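Local coordinates for putative peptide ABC-transport system periplasmic peptide-binding protein (Campylobacter jejuni, PDB 4OEV) that binds a nickel(II) ion together with oxalate as the extracytoplasmic component of an ABC-type importer, in a family generally assigned to peptide uptake, at residues A16-Y22 with L148-N154; R259-Y264 with Y449-I455; V266-S270 with F281-H285. All blocks are in the same frame, centred on the assembly; numbering follows the deposited sequence.

Interaction 1: residues A16-Y22 with L148-N154; sequences ARINPAY and LNTSSFN
Arg17 and Asn154 run side by side where two loops of this solute-binding protein meet, one after strand 6-11 and one between helix 140-143 and strand 163-169. The arginine can be followed outward. Its CB packs on Asn154 CB, and CG runs alongside the same residue, near CB and ND2. CD then lies 3.5 Å from Asn154 ND2. The chain bends at chi3 (-75°), which turns the guanidinium back over the Tyr22 ring. NH1 sits above the centre of that ring, 3.4 Å from its plane. From there NH1 donates to Asn149 O at 3.2 Å, on a lone pair of the carbonyl. It also donates to a water. The Asn149 amide is held from outside, ND2 by Asn147 OD1 and OD1 by Asn97, and Tyr22 OH bonds to Asn96 O.

Asn154 ties the loops together. Its backbone O accepts from Ile18 N at 2.9 Å. Its OD1 takes a nearly straight bond from Asn19 ND2 (2.8 Å, 169°), with the two amide planes 56° apart. Its ND2 bonds within its own loop to Leu148 O. Asn19 OD1 accepts from Ala21 N, closing an Asx turn, so both ends of that amide are engaged and its flip is fixed. The apolar part is small: Leu148 CD2 meets Ala21 CB at 3.6 Å.

The contact rests mainly on directional polar bonds. Two asparagine amides and several backbone groups pair in a largely buried place. Ile18 O is the exception, buried without a partner in the model. The guanidinium is held by a carbonyl, a water and a ring face.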
loop_
_atom_site.group_PDB
_atom_site.type_symbol
_atom_site.label_atom_id
_atom_site.label_comp_id
_atom_site.label_asym_id
_atom_site.label_seq_id
_atom_site.Cartn_x
_atom_site.Cartn_y
_atom_site.Cartn_z
ATOM N N ALA A 16 -0.613 -14.667 -3.476
ATOM C CA ALA A 16 -0.903 -16.003 -4.012
ATOM C C ALA A 16 -0.792 -16.088 -5.529
ATOM O O ALA A 16 -0.694 -17.181 -6.073
ATOM C CB ALA A 16 -2.283 -16.471 -3.595
ATOM N N ARG A 17 -0.859 -14.962 -6.226
ATOM C CA ARG A 17 -0.755 -15.006 -7.703
ATOM C C ARG A 17 0.297 -13.988 -8.108
ATOM O O ARG A 17 0.125 -12.778 -7.886
ATOM C CB ARG A 17 -2.112 -14.705 -8.360
ATOM C CG ARG A 17 -3.167 -15.767 -8.150
ATOM C CD ARG A 17 -4.517 -15.333 -8.738
ATOM N NE ARG A 17 -5.184 -14.339 -7.910
ATOM C CZ ARG A 17 -6.384 -13.823 -8.168
ATOM N NH1 ARG A 17 -7.076 -14.175 -9.246
ATOM N NH2 ARG A 17 -6.903 -12.943 -7.345
ATOM N N ILE A 18 1.446 -14.468 -8.584
ATOM C CA ILE A 18 2.508 -13.551 -8.942
ATOM C C ILE A 18 2.223 -13.050 -10.340
ATOM O O ILE A 18 2.842 -13.471 -11.320
ATOM C CB ILE A 18 3.918 -14.191 -8.830
ATOM C CG1 ILE A 18 4.156 -14.695 -7.387
ATOM C CG2 ILE A 18 4.994 -13.147 -9.162
ATOM C CD1 ILE A 18 5.448 -15.539 -7.215
ATOM N N ASN A 19 1.305 -12.103 -10.401
ATOM C CA ASN A 19 0.752 -11.625 -11.658
ATOM C C ASN A 19 0.352 -10.180 -11.436
ATOM O O ASN A 19 -0.446 -9.894 -10.543
ATOM C CB ASN A 19 -0.430 -12.509 -12.045
ATOM C CG ASN A 19 -1.121 -12.071 -13.303
ATOM O OD1 ASN A 19 -1.043 -10.923 -13.734
ATOM N ND2 ASN A 19 -1.797 -13.008 -13.918
ATOM N N PRO A 20 0.956 -9.262 -12.201
ATOM C CA PRO A 20 0.661 -7.826 -12.096
ATOM C C PRO A 20 -0.859 -7.498 -12.036
ATOM O O PRO A 20 -1.225 -6.557 -11.346
ATOM C CB PRO A 20 1.298 -7.252 -13.368
ATOM C CG PRO A 20 2.389 -8.219 -13.705
ATOM C CD PRO A 20 2.093 -9.540 -13.098
ATOM N N ALA A 21 -1.712 -8.271 -12.720
ATOM C CA ALA A 21 -3.148 -7.978 -12.723
ATOM C C ALA A 21 -3.779 -8.081 -11.325
ATOM O O ALA A 21 -4.872 -7.521 -11.112
ATOM C CB ALA A 21 -3.871 -8.893 -13.664
ATOM N N TYR A 22 -3.112 -8.785 -10.400
ATOM C CA TYR A 22 -3.627 -8.995 -9.031
ATOM C C TYR A 22 -2.711 -8.365 -7.969
ATOM O O TYR A 22 -2.807 -8.679 -6.760
ATOM C CB TYR A 22 -3.840 -10.527 -8.781
ATOM C CG TYR A 22 -4.719 -11.081 -9.882
ATOM C CD1 TYR A 22 -6.075 -10.723 -9.935
ATOM C CD2 TYR A 22 -4.206 -11.882 -10.881
ATOM C CE1 TYR A 22 -6.894 -11.161 -10.935
ATOM C CE2 TYR A 22 -5.038 -12.353 -11.938
ATOM C CZ TYR A 22 -6.373 -11.984 -11.942
ATOM O OH TYR A 22 -7.238 -12.398 -12.914
ATOM N N LEU A 148 -7.069 -15.760 -16.832
ATOM C CA LEU A 148 -6.106 -15.012 -16.069
ATOM C C LEU A 148 -6.288 -15.226 -14.562
ATOM O O LEU A 148 -5.322 -15.131 -13.800
ATOM C CB LEU A 148 -6.203 -13.528 -16.413
ATOM C CG LEU A 148 -4.974 -12.708 -15.989
ATOM C CD1 LEU A 148 -3.770 -13.039 -16.906
ATOM C CD2 LEU A 148 -5.296 -11.227 -15.996
ATOM N N ASN A 149 -7.521 -15.509 -14.148
ATOM C CA ASN A 149 -7.853 -15.701 -12.738
ATOM C C ASN A 149 -7.196 -16.908 -12.080
ATOM O O ASN A 149 -6.789 -16.849 -10.915
ATOM C CB ASN A 149 -9.379 -15.823 -12.545
ATOM C CG ASN A 149 -10.138 -14.585 -13.017
ATOM O OD1 ASN A 149 -10.273 -13.629 -12.275
ATOM N ND2 ASN A 149 -10.689 -14.636 -14.225
ATOM N N THR A 150 -7.103 -18.005 -12.824
ATOM C CA THR A 150 -6.733 -19.272 -12.215
ATOM C C THR A 150 -5.546 -19.942 -12.896
ATOM O O THR A 150 -5.177 -21.040 -12.521
ATOM C CB THR A 150 -7.934 -20.231 -12.228
ATOM O OG1 THR A 150 -8.401 -20.380 -13.569
ATOM C CG2 THR A 150 -9.120 -19.669 -11.376
ATOM N N SER A 151 -4.953 -19.283 -13.887
ATOM C CA SER A 151 -3.895 -19.894 -14.734
ATOM C C SER A 151 -2.728 -20.383 -13.886
ATOM O O SER A 151 -2.416 -19.767 -12.864
ATOM C CB SER A 151 -3.386 -18.884 -15.760
ATOM O OG SER A 151 -2.376 -19.431 -16.610
ATOM N N SER A 152 -2.093 -21.480 -14.307
ATOM C CA SER A 152 -0.943 -22.007 -13.571
ATOM C C SER A 152 0.252 -21.071 -13.729
ATOM O O SER A 152 1.189 -21.097 -12.916
ATOM C CB SER A 152 -0.613 -23.423 -14.024
ATOM O OG SER A 152 -0.325 -23.487 -15.416
ATOM N N PHE A 153 0.167 -20.206 -14.741
ATOM C CA PHE A 153 1.060 -19.055 -14.873
ATOM C C PHE A 153 1.291 -18.316 -13.578
ATOM O O PHE A 153 2.420 -17.930 -13.278
ATOM C CB PHE A 153 0.469 -18.057 -15.851
ATOM C CG PHE A 153 1.324 -16.841 -16.092
ATOM C CD1 PHE A 153 1.133 -15.670 -15.379
ATOM C CD2 PHE A 153 2.294 -16.867 -17.097
ATOM C CE1 PHE A 153 1.913 -14.556 -15.624
ATOM C CE2 PHE A 153 3.074 -15.760 -17.352
ATOM C CZ PHE A 153 2.887 -14.600 -16.626
ATOM N N ASN A 154 0.211 -18.096 -12.818
ATOM C CA ASN A 154 0.293 -17.282 -11.629
ATOM C C ASN A 154 1.233 -17.863 -10.591
ATOM O O ASN A 154 1.654 -17.156 -9.685
ATOM C CB ASN A 154 -1.108 -17.065 -11.019
ATOM C CG ASN A 154 -2.029 -16.324 -11.951
ATOM O OD1 ASN A 154 -1.570 -15.581 -12.810
ATOM N ND2 ASN A 154 -3.340 -16.515 -11.789
HETATM O O HOH W 1 -9.703 -13.345 -9.925
#

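Interaction 2: residues R259-Y264 with Y449-I455; sequences RQALNY and YENPPFI
Arg259 and Asn263, one turn apart on helix 256-265, grip the link between helix 434-450 and strand 454-467. This is a helix packed against a helix-to-strand connection of the larger antiparallel sheet in the solute-binding protein fold. The tight part is polar and largely buried, though Asn451 is partly exposed. Arg259 NH2 donates to Asn451 OD1 at 2.7 Å and to Pro452 O at 2.8 Å. Both acceptors lie at the guanidinium edge, near its plane. NH2 is only moderately tilted from the carbonyl plane of Asn451 OD1 but stands 43° out of that of Pro452. NH1 adds a weak bond to the same OD1. Asn451 is the first residue to leave helical geometry; its CG is anti to the backbone N (chi1 -176°), which carries OD1 to the arginine. Its ND2 is held by Asp418, while Lys254 O takes a bond from Arg259 NH1. The guanidinium is thus fixed from several directions.

Further along the helix, Ile455 CD1 lies against Leu262 CB at 3.9 Å, and Phe355 of helix 342-357 touches both residues.

The other side is looser and partly exposed. Gln260 NE2 comes no closer than 4.2 Å to Glu450 O. The hydroxyls of Tyr264 and Tyr449 approach to 3.7 Å without a bond, but both rings pack on Tyr300.

Between these regions the Asn263 amide and the Ile455 side chain lie antiparallel, flank to flank. Asn263 OD1 lies beside Ile455 CA and CG2. Asn263 ND2 has two backbone acceptors, Arg259 O and, across the contact, Phe454 O at 3.1 Å (N-H...O 166°).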
loop_
_atom_site.group_PDB
_atom_site.type_symbol
_atom_site.label_atom_id
_atom_site.label_comp_id
_atom_site.label_asym_id
_atom_site.label_seq_id
_atom_site.Cartn_x
_atom_site.Cartn_y
_atom_site.Cartn_z
ATOM N N ARG A 259 -17.844 9.162 16.350
ATOM C CA ARG A 259 -16.574 9.078 15.668
ATOM C C ARG A 259 -15.746 10.346 15.916
ATOM O O ARG A 259 -14.530 10.267 16.115
ATOM C CB ARG A 259 -16.794 8.860 14.157
ATOM C CG ARG A 259 -17.143 7.451 13.812
ATOM C CD ARG A 259 -17.358 7.313 12.343
ATOM N NE ARG A 259 -18.692 7.771 11.911
ATOM C CZ ARG A 259 -18.909 8.762 11.050
ATOM N NH1 ARG A 259 -20.168 9.040 10.727
ATOM N NH2 ARG A 259 -17.893 9.477 10.498
ATOM N N GLN A 260 -16.393 11.511 15.958
ATOM C CA GLN A 260 -15.640 12.716 16.272
ATOM C C GLN A 260 -15.130 12.667 17.729
ATOM O O GLN A 260 -14.010 13.056 18.050
ATOM C CB GLN A 260 -16.515 13.947 16.077
ATOM C CG GLN A 260 -17.031 14.125 14.658
ATOM C CD GLN A 260 -18.005 15.300 14.555
ATOM O OE1 GLN A 260 -18.900 15.453 15.393
ATOM N NE2 GLN A 260 -17.844 16.118 13.523
ATOM N N ALA A 261 -15.977 12.185 18.612
ATOM C CA ALA A 261 -15.589 12.113 20.024
ATOM C C ALA A 261 -14.356 11.211 20.201
ATOM O O ALA A 261 -13.419 11.565 20.936
ATOM C CB ALA A 261 -16.747 11.640 20.849
ATOM N N LEU A 262 -14.347 10.055 19.538
ATOM C CA LEU A 262 -13.214 9.142 19.652
ATOM C C LEU A 262 -11.924 9.763 19.098
ATOM O O LEU A 262 -10.828 9.527 19.621
ATOM C CB LEU A 262 -13.521 7.830 18.941
ATOM C CG LEU A 262 -14.719 7.130 19.575
ATOM C CD1 LEU A 262 -15.110 5.975 18.783
ATOM C CD2 LEU A 262 -14.374 6.651 21.007
ATOM N N ASN A 263 -12.055 10.592 18.073
ATOM C CA ASN A 263 -10.894 11.331 17.576
ATOM C C ASN A 263 -10.368 12.328 18.624
ATOM O O ASN A 263 -9.171 12.371 18.875
ATOM C CB ASN A 263 -11.233 12.042 16.295
ATOM C CG ASN A 263 -10.938 11.175 15.076
ATOM O OD1 ASN A 263 -9.805 11.154 14.589
ATOM N ND2 ASN A 263 -11.933 10.427 14.620
ATOM N N TYR A 264 -11.263 13.094 19.254
ATOM C CA TYR A 264 -10.859 14.080 20.279
ATOM C C TYR A 264 -10.266 13.417 21.518
ATOM O O TYR A 264 -9.564 14.069 22.331
ATOM C CB TYR A 264 -12.052 14.966 20.697
ATOM C CG TYR A 264 -12.393 16.074 19.710
ATOM C CD1 TYR A 264 -11.490 17.090 19.439
ATOM C CD2 TYR A 264 -13.626 16.109 19.067
ATOM C CE1 TYR A 264 -11.799 18.104 18.536
ATOM C CE2 TYR A 264 -13.946 17.110 18.185
ATOM C CZ TYR A 264 -13.024 18.111 17.916
ATOM O OH TYR A 264 -13.321 19.105 17.000
ATOM N N TYR A 449 -12.415 15.326 7.058
ATOM C CA TYR A 449 -12.446 15.920 8.391
ATOM C C TYR A 449 -13.897 15.991 8.879
ATOM O O TYR A 449 -14.161 15.753 10.062
ATOM C CB TYR A 449 -11.808 17.336 8.438
ATOM C CG TYR A 449 -12.149 18.029 9.755
ATOM C CD1 TYR A 449 -11.424 17.766 10.925
ATOM C CD2 TYR A 449 -13.252 18.886 9.858
ATOM C CE1 TYR A 449 -11.769 18.341 12.124
ATOM C CE2 TYR A 449 -13.596 19.471 11.071
ATOM C CZ TYR A 449 -12.853 19.192 12.197
ATOM O OH TYR A 449 -13.183 19.769 13.413
ATOM N N GLU A 450 -14.823 16.381 8.001
ATOM C CA GLU A 450 -16.220 16.598 8.404
ATOM C C GLU A 450 -16.942 15.284 8.704
ATOM O O GLU A 450 -17.913 15.233 9.465
ATOM C CB GLU A 450 -17.012 17.379 7.321
ATOM C CG GLU A 450 -16.488 18.814 7.027
ATOM C CD GLU A 450 -16.521 19.770 8.232
ATOM O OE1 GLU A 450 -17.294 19.541 9.202
ATOM O OE2 GLU A 450 -15.776 20.777 8.208
ATOM N N ASN A 451 -16.492 14.226 8.056
ATOM C CA ASN A 451 -17.098 12.931 8.218
ATOM C C ASN A 451 -15.993 11.884 8.245
ATOM O O ASN A 451 -15.754 11.175 7.257
ATOM C CB ASN A 451 -18.106 12.676 7.101
ATOM C CG ASN A 451 -18.848 11.370 7.284
ATOM O OD1 ASN A 451 -18.896 10.797 8.388
ATOM N ND2 ASN A 451 -19.442 10.903 6.223
ATOM N N PRO A 452 -15.311 11.781 9.390
ATOM C CA PRO A 452 -14.075 10.984 9.496
ATOM C C PRO A 452 -14.342 9.465 9.424
ATOM O O PRO A 452 -15.124 8.912 10.177
ATOM C CB PRO A 452 -13.500 11.407 10.858
ATOM C CG PRO A 452 -14.733 11.905 11.660
ATOM C CD PRO A 452 -15.652 12.509 10.624
ATOM N N PRO A 453 -13.710 8.798 8.459
ATOM C CA PRO A 453 -13.839 7.342 8.377
ATOM C C PRO A 453 -12.941 6.652 9.418
ATOM O O PRO A 453 -13.115 5.449 9.699
ATOM C CB PRO A 453 -13.331 7.044 6.972
ATOM C CG PRO A 453 -12.326 8.115 6.731
ATOM C CD PRO A 453 -12.935 9.347 7.324
ATOM N N PHE A 454 -11.925 7.388 9.873
ATOM C CA PHE A 454 -10.835 6.821 10.696
ATOM C C PHE A 454 -10.583 7.640 11.961
ATOM O O PHE A 454 -11.055 8.784 12.106
ATOM C CB PHE A 454 -9.468 6.763 9.967
ATOM C CG PHE A 454 -9.383 5.884 8.700
ATOM C CD1 PHE A 454 -10.362 4.941 8.312
ATOM C CD2 PHE A 454 -8.210 5.956 7.932
ATOM C CE1 PHE A 454 -10.215 4.197 7.118
ATOM C CE2 PHE A 454 -8.053 5.207 6.743
ATOM C CZ PHE A 454 -9.043 4.314 6.353
ATOM N N ILE A 455 -9.742 7.091 12.840
ATOM C CA ILE A 455 -8.871 7.957 13.650
ATOM C C ILE A 455 -7.464 7.864 13.036
ATOM O O ILE A 455 -6.857 6.769 13.087
ATOM C CB ILE A 455 -8.743 7.561 15.105
ATOM C CG1 ILE A 455 -10.122 7.547 15.783
ATOM C CG2 ILE A 455 -7.825 8.533 15.776
ATOM C CD1 ILE A 455 -10.056 7.095 17.239
#

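Interaction 3: residues V266-S270 with F281-H285; sequences VDKES and FVANH
A buried lysine amine is the striking feature here: Lys268 NZ ends among oxygens of neutral groups. It donates to Ala283 O at 2.9 Å and to Asn284 OD1 at 3.1 Å, and a further bond goes to Phe456 O of strand 454-467. Three oxygens thus surround the ammonium, which would probably stabilise its charge away from bulk water. The contact ties the first turn of helix 268-274 to the end of strand 280-282, the next strand in the chain and an antiparallel partner of strand 454-467 in the sheet. Asp267 is the N-cap of the helix, with a weak capping bond from Ser270 N to its OD1.

Lys268 reaches the strand across Val282, running nearly perpendicular to it. Its CB and CD both rest on Val282 CG1, each at 3.7 Å. The chain bends at chi3 (-147°) before NZ arrives. Val282 turns its other methyl, CG2, to Glu269, whose OE2 lies 3.6 Å away at the exposed margin.

The two acceptors within the strand's continuation are used differently. NZ lies in the carbonyl plane of Ala283, but it stands 43° out of the carbonyl plane of Asn284 OD1.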
loop_
_atom_site.group_PDB
_atom_site.type_symbol
_atom_site.label_atom_id
_atom_site.label_comp_id
_atom_site.label_asym_id
_atom_site.label_seq_id
_atom_site.Cartn_x
_atom_site.Cartn_y
_atom_site.Cartn_z
ATOM N N VAL A 266 -8.051 10.896 21.667
ATOM C CA VAL A 266 -6.710 10.312 21.557
ATOM C C VAL A 266 -5.602 11.378 21.545
ATOM O O VAL A 266 -5.609 12.283 20.712
ATOM C CB VAL A 266 -6.590 9.439 20.254
ATOM C CG1 VAL A 266 -5.155 8.834 20.158
ATOM C CG2 VAL A 266 -7.633 8.319 20.256
ATOM N N ASP A 267 -4.640 11.260 22.452
ATOM C CA ASP A 267 -3.497 12.171 22.485
ATOM C C ASP A 267 -2.419 11.638 21.552
ATOM O O ASP A 267 -1.523 10.890 21.974
ATOM C CB ASP A 267 -2.959 12.343 23.929
ATOM C CG ASP A 267 -1.836 13.379 24.034
ATOM O OD1 ASP A 267 -1.496 14.014 23.014
ATOM O OD2 ASP A 267 -1.332 13.602 25.158
ATOM N N LYS A 268 -2.531 12.020 20.280
ATOM C CA LYS A 268 -1.647 11.532 19.230
ATOM C C LYS A 268 -0.208 11.983 19.453
ATOM O O LYS A 268 0.730 11.251 19.123
ATOM C CB LYS A 268 -2.120 12.028 17.855
ATOM C CG LYS A 268 -3.542 11.675 17.520
ATOM C CD LYS A 268 -3.774 11.866 16.041
ATOM C CE LYS A 268 -5.168 12.305 15.730
ATOM N NZ LYS A 268 -5.369 12.492 14.217
ATOM N N GLU A 269 -0.015 13.187 19.983
ATOM C CA GLU A 269 1.356 13.656 20.221
ATOM C C GLU A 269 2.087 12.710 21.164
ATOM O O GLU A 269 3.243 12.364 20.933
ATOM C CB GLU A 269 1.378 15.070 20.803
ATOM C CG GLU A 269 1.066 16.167 19.818
ATOM C CD GLU A 269 2.153 16.332 18.760
ATOM O OE1 GLU A 269 3.331 15.999 19.043
ATOM O OE2 GLU A 269 1.826 16.796 17.640
ATOM N N SER A 270 1.395 12.255 22.204
ATOM C CA SER A 270 2.006 11.353 23.163
ATOM C C SER A 270 2.385 9.992 22.565
ATOM O O SER A 270 3.404 9.407 22.942
ATOM C CB SER A 270 1.072 11.157 24.360
ATOM O OG SER A 270 1.486 10.050 25.140
ATOM N N PHE A 281 5.488 10.511 12.523
ATOM C CA PHE A 281 4.953 11.834 12.780
ATOM C C PHE A 281 3.430 11.703 12.852
ATOM O O PHE A 281 2.848 10.752 12.304
ATOM C CB PHE A 281 5.442 12.905 11.754
ATOM C CG PHE A 281 4.796 12.871 10.360
ATOM C CD1 PHE A 281 3.531 13.436 10.121
ATOM C CD2 PHE A 281 5.529 12.406 9.243
ATOM C CE1 PHE A 281 2.973 13.436 8.815
ATOM C CE2 PHE A 281 5.000 12.415 7.942
ATOM C CZ PHE A 281 3.727 12.922 7.720
ATOM N N VAL A 282 2.808 12.596 13.621
ATOM C CA VAL A 282 1.349 12.551 13.800
ATOM C C VAL A 282 0.635 12.684 12.447
ATOM O O VAL A 282 0.981 13.575 11.668
ATOM C CB VAL A 282 0.852 13.648 14.737
ATOM C CG1 VAL A 282 -0.699 13.583 14.833
ATOM C CG2 VAL A 282 1.526 13.514 16.129
ATOM N N ALA A 283 -0.335 11.792 12.184
ATOM C CA ALA A 283 -1.175 11.816 11.002
ATOM C C ALA A 283 -2.566 12.398 11.293
ATOM O O ALA A 283 -3.138 12.185 12.366
ATOM C CB ALA A 283 -1.329 10.398 10.409
ATOM N N ASN A 284 -3.114 13.075 10.294
ATOM C CA ASN A 284 -4.449 13.667 10.349
ATOM C C ASN A 284 -5.242 13.354 9.100
ATOM O O ASN A 284 -6.462 13.344 9.121
ATOM C CB ASN A 284 -4.331 15.190 10.523
ATOM C CG ASN A 284 -4.075 15.572 11.952
ATOM O OD1 ASN A 284 -4.844 15.181 12.841
ATOM N ND2 ASN A 284 -2.994 16.342 12.192
ATOM N N HIS A 285 -4.553 13.102 8.000
ATOM C CA HIS A 285 -5.276 12.735 6.772
ATOM C C HIS A 285 -4.354 11.905 5.845
ATOM O O HIS A 285 -3.191 11.702 6.180
ATOM C CB HIS A 285 -5.841 13.995 6.097
ATOM C CG HIS A 285 -4.844 14.813 5.328
ATOM N ND1 HIS A 285 -4.244 14.374 4.164
ATOM C CD2 HIS A 285 -4.422 16.088 5.506
ATOM C CE1 HIS A 285 -3.459 15.317 3.693
ATOM N NE2 HIS A 285 -3.550 16.372 4.482
#

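Overall arrangement
Interaction 1 stands apart from the other two. Its centre is about 38 Å from that of interaction 2 and about 39 Å from that of interaction 3, across the centre of the chain. Interactions 2 and 3 are neighbours, about 13 Å apart between centres. They involve successive helices, 256-265 and 268-274, and both reach the sheet that holds strands 454-467 and 280-282. Ile455 and Val266 join them by packing. Interactions 1 and 2 are mostly buried, whereas interaction 3 is partly exposed. The chemistry follows the setting: loops are joined by asparagine amides in 1, a helix grips a helix-to-strand link through arginine and asparagine in 2, and one lysine spans helix and strand in 3.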